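Local coordinates for Abbfa_003403 (Acinetobacter baumannii, PDB 4ZXH), which is a four-domain nonribosomal peptide synthetase that probably activates an amino acid, joins it to a carrier-bound acyl or peptide partner and releases the product, at residues Gly527-Gln530 / Gly531-Val534; Ser696-Gly699 / Ile700-Val703; Thr1165-Ile1169 / Pro1170-Pro1174; Leu1183-Phe1186 / Ala1187-Leu1190. All coordinates share one frame; numbering follows the deposited sequence.

Contact 1: Gly527-Gln530 / Gly531-Val534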
loop_
_atom_site.group_PDB
_atom_site.type_symbol
_atom_site.label_atom_id
_atom_site.label_comp_id
_atom_site.label_asym_id
_atom_site.label_seq_id
_atom_site.Cartn_x
_atom_site.Cartn_y
_atom_site.Cartn_z
ATOM N N GLY A 527 55.227 -31.805 5.904
ATOM C CA GLY A 527 55.644 -30.454 6.224
ATOM C C GLY A 527 54.646 -29.609 6.980
ATOM O O GLY A 527 54.964 -28.486 7.343
ATOM N N ILE A 528 53.450 -30.136 7.220
ATOM C CA ILE A 528 52.418 -29.373 7.928
ATOM C C ILE A 528 52.635 -29.340 9.428
ATOM O O ILE A 528 52.659 -30.370 10.096
ATOM C CB ILE A 528 51.007 -29.914 7.653
ATOM C CG1 ILE A 528 50.698 -29.817 6.162
ATOM C CG2 ILE A 528 49.987 -29.102 8.415
ATOM C CD1 ILE A 528 51.005 -28.469 5.602
ATOM N N THR A 529 52.791 -28.129 9.947
ATOM C CA THR A 529 53.130 -27.909 11.344
ATOM C C THR A 529 51.977 -27.128 11.965
ATOM O O THR A 529 51.186 -26.544 11.241
ATOM C CB THR A 529 54.455 -27.119 11.496
ATOM O OG1 THR A 529 54.195 -25.706 11.410
ATOM C CG2 THR A 529 55.442 -27.497 10.399
ATOM N N GLN A 530 51.885 -27.112 13.290
ATOM C CA GLN A 530 50.843 -26.359 13.969
ATOM C C GLN A 530 50.781 -24.903 13.485
ATOM O O GLN A 530 51.811 -24.249 13.285
ATOM C CB GLN A 530 51.049 -26.407 15.486
ATOM C CG GLN A 530 49.965 -25.662 16.257
ATOM C CD GLN A 530 50.041 -25.899 17.748
ATOM O OE1 GLN A 530 50.847 -26.704 18.215
ATOM N NE2 GLN A 530 49.201 -25.196 18.508
ATOM N N GLY A 531 49.565 -24.415 13.257
ATOM C CA GLY A 531 49.377 -23.053 12.808
ATOM C C GLY A 531 49.384 -22.860 11.303
ATOM O O GLY A 531 49.115 -21.767 10.812
ATOM N N ASP A 532 49.702 -23.905 10.551
ATOM C CA ASP A 532 49.759 -23.748 9.109
ATOM C C ASP A 532 48.345 -23.655 8.548
ATOM O O ASP A 532 47.362 -24.084 9.183
ATOM C CB ASP A 532 50.537 -24.895 8.457
ATOM C CG ASP A 532 52.064 -24.778 8.670
ATOM O OD1 ASP A 532 52.534 -23.730 9.186
ATOM O OD2 ASP A 532 52.796 -25.735 8.312
ATOM N N ARG A 533 48.242 -23.053 7.370
ATOM C CA ARG A 533 46.967 -22.932 6.692
ATOM C C ARG A 533 46.953 -23.897 5.537
ATOM O O ARG A 533 47.859 -23.870 4.709
ATOM C CB ARG A 533 46.742 -21.508 6.220
ATOM C CG ARG A 533 46.485 -20.547 7.356
ATOM C CD ARG A 533 46.500 -19.107 6.870
ATOM N NE ARG A 533 47.667 -18.855 6.026
ATOM C CZ ARG A 533 48.889 -18.633 6.493
ATOM N NH1 ARG A 533 49.100 -18.639 7.807
ATOM N NH2 ARG A 533 49.898 -18.411 5.651
ATOM N N VAL A 534 45.944 -24.763 5.503
ATOM C CA VAL A 534 45.856 -25.818 4.496
ATOM C C VAL A 534 44.654 -25.623 3.589
ATOM O O VAL A 534 43.503 -25.671 4.046
ATOM C CB VAL A 534 45.774 -27.197 5.149
ATOM C CG1 VAL A 534 45.411 -28.263 4.127
ATOM C CG2 VAL A 534 47.084 -27.511 5.841
HETATM O O HOH W 1 53.897 -23.268 11.480
#

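Contact 2: Ser696-Gly699 / Ile700-Val703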
loop_
_atom_site.group_PDB
_atom_site.type_symbol
_atom_site.label_atom_id
_atom_site.label_comp_id
_atom_site.label_asym_id
_atom_site.label_seq_id
_atom_site.Cartn_x
_atom_site.Cartn_y
_atom_site.Cartn_z
ATOM N N SER A 696 21.713 -32.407 -4.349
ATOM C CA SER A 696 21.178 -31.276 -3.577
ATOM C C SER A 696 20.773 -30.084 -4.438
ATOM O O SER A 696 20.235 -29.100 -3.929
ATOM C CB SER A 696 22.193 -30.817 -2.527
ATOM O OG SER A 696 23.424 -30.449 -3.123
ATOM N N GLN A 697 21.034 -30.165 -5.738
ATOM C CA GLN A 697 20.669 -29.087 -6.644
ATOM C C GLN A 697 19.550 -29.514 -7.589
ATOM O O GLN A 697 19.197 -28.802 -8.528
ATOM C CB GLN A 697 21.889 -28.631 -7.430
ATOM C CG GLN A 697 22.955 -28.027 -6.542
ATOM C CD GLN A 697 24.121 -27.485 -7.331
ATOM O OE1 GLN A 697 24.278 -27.805 -8.516
ATOM N NE2 GLN A 697 24.956 -26.666 -6.682
ATOM N N ASP A 698 18.997 -30.691 -7.327
ATOM C CA ASP A 698 17.872 -31.197 -8.088
ATOM C C ASP A 698 16.761 -31.596 -7.109
ATOM O O ASP A 698 16.925 -32.520 -6.311
ATOM C CB ASP A 698 18.310 -32.375 -8.959
ATOM C CG ASP A 698 17.290 -32.728 -10.015
ATOM O OD1 ASP A 698 16.142 -32.230 -9.931
ATOM O OD2 ASP A 698 17.643 -33.498 -10.938
ATOM N N GLY A 699 15.641 -30.882 -7.161
ATOM C CA GLY A 699 14.551 -31.106 -6.228
ATOM C C GLY A 699 14.039 -32.537 -6.173
ATOM O O GLY A 699 13.889 -33.111 -5.092
ATOM N N ILE A 700 13.775 -33.118 -7.340
ATOM C CA ILE A 700 13.250 -34.476 -7.413
ATOM C C ILE A 700 14.293 -35.474 -6.933
ATOM O O ILE A 700 13.981 -36.465 -6.266
ATOM C CB ILE A 700 12.805 -34.826 -8.844
ATOM C CG1 ILE A 700 11.711 -33.851 -9.297
ATOM C CG2 ILE A 700 12.320 -36.271 -8.917
ATOM C CD1 ILE A 700 11.256 -34.043 -10.734
ATOM N N GLN A 701 15.546 -35.199 -7.252
ATOM C CA GLN A 701 16.608 -36.076 -6.815
ATOM C C GLN A 701 16.816 -35.976 -5.295
ATOM O O GLN A 701 17.204 -36.959 -4.655
ATOM C CB GLN A 701 17.887 -35.749 -7.569
ATOM C CG GLN A 701 18.742 -36.967 -7.868
ATOM C CD GLN A 701 19.764 -36.677 -8.939
ATOM O OE1 GLN A 701 19.562 -35.786 -9.772
ATOM N NE2 GLN A 701 20.880 -37.407 -8.917
ATOM N N LEU A 702 16.535 -34.802 -4.720
ATOM C CA LEU A 702 16.655 -34.607 -3.271
ATOM C C LEU A 702 15.444 -35.170 -2.527
ATOM O O LEU A 702 15.584 -35.670 -1.415
ATOM C CB LEU A 702 16.840 -33.128 -2.922
ATOM C CG LEU A 702 17.071 -32.794 -1.442
ATOM C CD1 LEU A 702 18.273 -33.555 -0.880
ATOM C CD2 LEU A 702 17.272 -31.310 -1.246
ATOM N N VAL A 703 14.263 -35.092 -3.132
ATOM C CA VAL A 703 13.090 -35.748 -2.559
ATOM C C VAL A 703 13.335 -37.252 -2.439
ATOM O O VAL A 703 12.955 -37.869 -1.445
ATOM C CB VAL A 703 11.821 -35.508 -3.395
ATOM C CG1 VAL A 703 10.678 -36.354 -2.869
ATOM C CG2 VAL A 703 11.429 -34.041 -3.365
#

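Contact 3: Thr1165-Ile1169 / Pro1170-Pro1174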
loop_
_atom_site.group_PDB
_atom_site.type_symbol
_atom_site.label_atom_id
_atom_site.label_comp_id
_atom_site.label_asym_id
_atom_site.label_seq_id
_atom_site.Cartn_x
_atom_site.Cartn_y
_atom_site.Cartn_z
ATOM N N THR A 1165 -20.556 12.090 -46.616
ATOM C CA THR A 1165 -21.686 11.174 -46.673
ATOM C C THR A 1165 -22.017 10.792 -48.095
ATOM O O THR A 1165 -22.385 11.653 -48.895
ATOM C CB THR A 1165 -22.932 11.824 -46.048
ATOM O OG1 THR A 1165 -22.637 12.167 -44.702
ATOM C CG2 THR A 1165 -24.124 10.904 -46.084
ATOM N N ARG A 1166 -21.903 9.512 -48.422
ATOM C CA ARG A 1166 -22.331 9.068 -49.749
ATOM C C ARG A 1166 -23.853 9.126 -49.833
ATOM O O ARG A 1166 -24.554 8.720 -48.920
ATOM C CB ARG A 1166 -21.743 7.700 -50.019
ATOM C CG ARG A 1166 -20.253 7.871 -49.821
ATOM C CD ARG A 1166 -19.471 6.660 -49.531
ATOM N NE ARG A 1166 -18.072 7.044 -49.485
ATOM C CZ ARG A 1166 -17.107 6.278 -49.003
ATOM N NH1 ARG A 1166 -17.406 5.086 -48.528
ATOM N NH2 ARG A 1166 -15.851 6.700 -49.017
ATOM N N ALA A 1167 -24.350 9.756 -50.884
ATOM C CA ALA A 1167 -25.773 9.993 -51.006
ATOM C C ALA A 1167 -26.465 8.647 -51.108
ATOM O O ALA A 1167 -25.916 7.716 -51.709
ATOM C CB ALA A 1167 -26.081 10.870 -52.230
ATOM N N PRO A 1168 -27.658 8.530 -50.501
ATOM C CA PRO A 1168 -28.458 7.297 -50.537
ATOM C C PRO A 1168 -29.098 7.064 -51.909
ATOM O O PRO A 1168 -30.297 7.259 -52.091
ATOM C CB PRO A 1168 -29.514 7.540 -49.463
ATOM C CG PRO A 1168 -29.680 9.010 -49.430
ATOM C CD PRO A 1168 -28.319 9.593 -49.719
ATOM N N ILE A 1169 -28.283 6.663 -52.874
ATOM C CA ILE A 1169 -28.768 6.354 -54.208
ATOM C C ILE A 1169 -28.161 5.004 -54.610
ATOM O O ILE A 1169 -27.127 4.610 -54.080
ATOM C CB ILE A 1169 -28.412 7.476 -55.216
ATOM C CG1 ILE A 1169 -26.887 7.586 -55.412
ATOM C CG2 ILE A 1169 -29.021 8.819 -54.769
ATOM C CD1 ILE A 1169 -26.482 8.497 -56.566
ATOM N N PRO A 1170 -28.823 4.270 -55.511
ATOM C CA PRO A 1170 -28.382 2.932 -55.942
ATOM C C PRO A 1170 -26.903 2.770 -56.341
ATOM O O PRO A 1170 -26.298 1.793 -55.900
ATOM C CB PRO A 1170 -29.296 2.660 -57.143
ATOM C CG PRO A 1170 -30.577 3.302 -56.757
ATOM C CD PRO A 1170 -30.171 4.581 -56.025
ATOM N N GLU A 1171 -26.342 3.674 -57.151
ATOM C CA GLU A 1171 -24.915 3.640 -57.517
ATOM C C GLU A 1171 -23.969 3.441 -56.318
ATOM O O GLU A 1171 -22.880 2.884 -56.451
ATOM C CB GLU A 1171 -24.487 4.940 -58.202
ATOM C CG GLU A 1171 -25.140 5.321 -59.505
ATOM C CD GLU A 1171 -26.427 6.132 -59.340
ATOM O OE1 GLU A 1171 -27.217 5.873 -58.397
ATOM O OE2 GLU A 1171 -26.622 7.065 -60.151
ATOM N N ASN A 1172 -24.376 3.937 -55.156
ATOM C CA ASN A 1172 -23.483 4.028 -54.004
ATOM C C ASN A 1172 -23.574 2.868 -53.039
ATOM O O ASN A 1172 -22.851 2.832 -52.028
ATOM C CB ASN A 1172 -23.758 5.309 -53.223
ATOM C CG ASN A 1172 -23.391 6.538 -53.988
ATOM O OD1 ASN A 1172 -22.738 6.469 -55.037
ATOM N ND2 ASN A 1172 -23.787 7.689 -53.458
ATOM N N VAL A 1173 -24.479 1.945 -53.327
ATOM C CA VAL A 1173 -24.672 0.789 -52.474
ATOM C C VAL A 1173 -23.478 -0.116 -52.712
ATOM O O VAL A 1173 -23.059 -0.312 -53.861
ATOM C CB VAL A 1173 -26.025 0.061 -52.776
ATOM C CG1 VAL A 1173 -26.294 -1.045 -51.770
ATOM C CG2 VAL A 1173 -27.157 1.055 -52.764
ATOM N N PRO A 1174 -22.899 -0.634 -51.626
ATOM C CA PRO A 1174 -21.736 -1.534 -51.695
ATOM C C PRO A 1174 -22.036 -2.797 -52.484
ATOM O O PRO A 1174 -23.171 -3.239 -52.468
ATOM C CB PRO A 1174 -21.456 -1.867 -50.219
ATOM C CG PRO A 1174 -22.006 -0.697 -49.453
ATOM C CD PRO A 1174 -23.230 -0.244 -50.244
#

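Contact 4: Leu1183-Phe1186 / Ala1187-Leu1190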
loop_
_atom_site.group_PDB
_atom_site.type_symbol
_atom_site.label_atom_id
_atom_site.label_comp_id
_atom_site.label_asym_id
_atom_site.label_seq_id
_atom_site.Cartn_x
_atom_site.Cartn_y
_atom_site.Cartn_z
ATOM N N LEU A 1183 -17.364 -9.875 -42.669
ATOM C CA LEU A 1183 -16.428 -9.867 -41.551
ATOM C C LEU A 1183 -15.140 -9.155 -41.906
ATOM O O LEU A 1183 -14.593 -8.403 -41.095
ATOM C CB LEU A 1183 -16.102 -11.283 -41.099
ATOM C CG LEU A 1183 -16.839 -11.766 -39.862
ATOM C CD1 LEU A 1183 -16.224 -13.086 -39.454
ATOM C CD2 LEU A 1183 -16.713 -10.722 -38.753
ATOM N N SER A 1184 -14.636 -9.394 -43.112
ATOM C CA SER A 1184 -13.411 -8.716 -43.490
ATOM C C SER A 1184 -13.621 -7.193 -43.502
ATOM O O SER A 1184 -12.810 -6.436 -42.945
ATOM C CB SER A 1184 -12.915 -9.189 -44.838
ATOM O OG SER A 1184 -11.828 -8.368 -45.218
ATOM N N TRP A 1185 -14.721 -6.749 -44.107
ATOM C CA TRP A 1185 -15.098 -5.339 -44.044
ATOM C C TRP A 1185 -15.217 -4.856 -42.609
ATOM O O TRP A 1185 -14.654 -3.826 -42.249
ATOM C CB TRP A 1185 -16.411 -5.086 -44.770
ATOM C CG TRP A 1185 -16.288 -5.226 -46.239
ATOM C CD1 TRP A 1185 -15.145 -5.460 -46.953
ATOM C CD2 TRP A 1185 -17.342 -5.144 -47.191
ATOM N NE1 TRP A 1185 -15.427 -5.542 -48.289
ATOM C CE2 TRP A 1185 -16.774 -5.351 -48.465
ATOM C CE3 TRP A 1185 -18.718 -4.922 -47.094
ATOM C CZ2 TRP A 1185 -17.522 -5.333 -49.622
ATOM C CZ3 TRP A 1185 -19.463 -4.918 -48.249
ATOM C CH2 TRP A 1185 -18.861 -5.122 -49.497
ATOM N N PHE A 1186 -15.924 -5.619 -41.791
ATOM C CA PHE A 1186 -16.150 -5.218 -40.419
ATOM C C PHE A 1186 -14.843 -5.055 -39.651
ATOM O O PHE A 1186 -14.678 -4.092 -38.881
ATOM C CB PHE A 1186 -17.038 -6.225 -39.706
ATOM C CG PHE A 1186 -17.275 -5.886 -38.278
ATOM C CD1 PHE A 1186 -17.863 -4.675 -37.938
ATOM C CD2 PHE A 1186 -16.921 -6.767 -37.276
ATOM C CE1 PHE A 1186 -18.082 -4.339 -36.620
ATOM C CE2 PHE A 1186 -17.146 -6.439 -35.943
ATOM C CZ PHE A 1186 -17.724 -5.214 -35.615
ATOM N N ALA A 1187 -13.911 -5.980 -39.874
ATOM C CA ALA A 1187 -12.601 -5.893 -39.234
ATOM C C ALA A 1187 -11.893 -4.583 -39.620
ATOM O O ALA A 1187 -11.396 -3.864 -38.760
ATOM C CB ALA A 1187 -11.756 -7.084 -39.607
ATOM N N ARG A 1188 -11.889 -4.276 -40.916
ATOM C CA ARG A 1188 -11.296 -3.046 -41.427
ATOM C C ARG A 1188 -11.960 -1.800 -40.835
ATOM O O ARG A 1188 -11.271 -0.915 -40.318
ATOM C CB ARG A 1188 -11.382 -3.006 -42.960
ATOM C CG ARG A 1188 -10.938 -1.686 -43.568
ATOM C CD ARG A 1188 -11.462 -1.507 -44.971
ATOM N NE ARG A 1188 -12.923 -1.463 -44.978
ATOM C CZ ARG A 1188 -13.680 -1.619 -46.059
ATOM N NH1 ARG A 1188 -13.121 -1.841 -47.244
ATOM N NH2 ARG A 1188 -14.998 -1.568 -45.946
ATOM N N ASP A 1189 -13.287 -1.735 -40.905
ATOM C CA ASP A 1189 -14.036 -0.569 -40.420
ATOM C C ASP A 1189 -13.993 -0.442 -38.894
ATOM O O ASP A 1189 -14.297 0.610 -38.332
ATOM C CB ASP A 1189 -15.496 -0.620 -40.900
ATOM C CG ASP A 1189 -15.611 -0.598 -42.425
ATOM O OD1 ASP A 1189 -14.605 -0.226 -43.069
ATOM O OD2 ASP A 1189 -16.699 -0.935 -42.984
ATOM N N LEU A 1190 -13.612 -1.518 -38.230
ATOM C CA LEU A 1190 -13.406 -1.500 -36.791
ATOM C C LEU A 1190 -12.147 -0.720 -36.404
ATOM O O LEU A 1190 -12.127 -0.007 -35.412
ATOM C CB LEU A 1190 -13.293 -2.933 -36.296
ATOM C CG LEU A 1190 -13.630 -3.316 -34.874
ATOM C CD1 LEU A 1190 -14.975 -2.743 -34.490
ATOM C CD2 LEU A 1190 -13.648 -4.834 -34.823
#

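Contact 1: Gly527-Gln530 / Gly531-Val534
The backbone from T529 to D532 folds into a type II beta turn, closed by D532 N donating to T529 O at 3.1 Å, with G531 at its third position, where a phi of 89° would press a side chain against the preceding carbonyl. From this turn the D532 side chain reaches back across the loop: with CG anti to its own carbonyl carbon and beside the backbone N (chi1 -75°), OD2 meets T529 N at 2.9 Å. That bond is nearly straight at the hydrogen, yet the N-H arrives from above the carboxylate plane and not within it. The turn is thus closed twice between the same two residues, once by backbone and once by side chain. T529 OG1 sits near the same carboxylate, and a water bridges D532 OD1, 2.7 Å, and Q530 O, 2.9 Å, donating to both. Next to this polar part, the methyl end of I528 crosses that of V534, CD1 to CG2 at 4.0 Å, and both lean on V581 of strand 581-584. The loop leads from the Schellman-capped end of helix 509-525 into strand 533-537, an inner strand of the four-stranded parallel sheet. K580 forms a salt bridge with D532 OD2, so that oxygen serves an ammonium group and a backbone amide together, a setting that would probably keep the carboxylate charged and its rotation fixed.

Contact 2: Ser696-Gly699 / Ile700-Val703
A helix start in the adenylation domain brings D698 against Q701 and L702: the contact is local, running from the N-cap residue into the first turn of helix 699-709, just after the short helix 693-696. D698 O receives L702 N at 2.8 Å, and G699 O takes V703 N at the same 2.8 Å. L702 N has a second, weak bond to G699 O. The helix is the helical part of a beta-alpha-beta crossover from strand 687-690 to strand 713-716, parallel members of one mixed sheet with strand 662-665 between them. At its start the D698 side chain stands with CG anti to the backbone N (chi1 -166°), which brings OD1 to 3.6 Å from I700 N; the negative charge thus lies near the positive end of the helix dipole, probably a favourable placement. D698 CB lies 3.7 Å from Q701 CB, and from there the two side chains run across each other at about a right angle. L702 turns inward, its CB 3.4 Å from D698 O, and packs on M723 and L724 of helix 718-725, while V703 touches L724 and W729.

Contact 3: Thr1165-Ile1169 / Pro1170-Pro1174
N1172, third residue of the 3-10 turn 1170-1172, reaches back over the loop to A1167 and I1169. Its CB faces two carbonyl oxygens, 3.5 Å from I1169 O and 3.6 Å from A1167 O. CG follows anti to the carbonyl carbon (chi1 -67°) and passes I1169 CG1 at 3.9 Å. At the tip, ND2 donates a hydrogen bond to A1167 O at 2.8 Å, in the carbonyl plane and on a lone pair, and is also hydrogen-bonded to L1278 O. The backbone N of N1172 meanwhile binds I1169 O at 3.0 Å from above the carbonyl plane, closing the 3-10 turn. I1169 CD1 lies beside the carboxylate of E1171, 3.3 Å from OE1, while E1171 OE2 is hydrogen-bonded to Q1282 NE2. This loop leaves strand 1157-1163 of the alpha/beta-hydrolase sheet of the thioesterase domain, and R1166 within it touches H1297, the presumed histidine of a Cys-His-Asp triad. A1167 O accepts a second hydrogen bond, from I1169 N, through the inverse gamma turn centred on P1168. One carbonyl thus holds an amide side chain and a backbone N-H, and the two bonds of ND2 should fix that amide's rotation and tie the loop to L1278.

Contact 4: Leu1183-Phe1186 / Ala1187-Leu1190
W1185 carries the guanidinium of R1188 flat over one face of its indole, a cation-pi stack at i, i+3 spacing on helix 1179-1191. The planes differ by only 8° and the centres are 4.7 Å apart; the offset puts R1188 NH2 over the pyrrole side, 3.9 Å from W1185 CG. The helix lies in the insertion between strands 1157-1163 and 1262-1267 of the alpha/beta-hydrolase fold, the place of the lid in related thioesterases. R1188 gets there by leaving the backbone with CG anti to N and bending at chi3 (63°), so that the end of the chain folds back beside the indole and both groups point the same way. D1189 completes the array: its OD1 takes R1188 NE at 2.8 Å in a salt bridge, met from above the carboxylate plane, with weak bonds from NH2 alongside. Held by a ring on one face and a carboxylate at its edge, the guanidinium probably has little freedom to swing; D1189 OD2 is in turn bonded by Y1243 OH of helix 1233-1251. On another side of the helix F1186 lies in an aromatic cluster with F1236, F1240 and Y1243, while A1187 packs on V1217 and L1190 on A1221 of helix 1210-1223. The helical backbone bonds run in step: A1187 N to L1183 O, R1188 N to S1184 O and D1189 N to W1185 O at 2.8 Å. Both methyls of L1190 approach the outer end of the F1186 ring obliquely from the same side: CD1 lies 3.9 Å from F1186 CZ and CD2 4.0 Å from F1186 CE2.

The four contacts follow one another along the chain and fall into two pairs. Contacts 1 and 2 belong to the adenylation domain, their centres 37 Å apart and their nearest atoms about 21 Å apart, so each is a separate local feature. Contacts 3 and 4 share the thioesterase domain: their centres are 19 Å apart and they touch where P1174 CB packs on W1185 CZ3 at 4.1 Å, joining the loop after strand 1157-1163 to the helix that follows. Contact 3 is the one nearer the presumed triad, through R1166 on H1297. Between the pairs the spacing is that of separate domains, from about 55 Å between the centres of contacts 2 and 4 to about 102 Å between those of contacts 1 and 3.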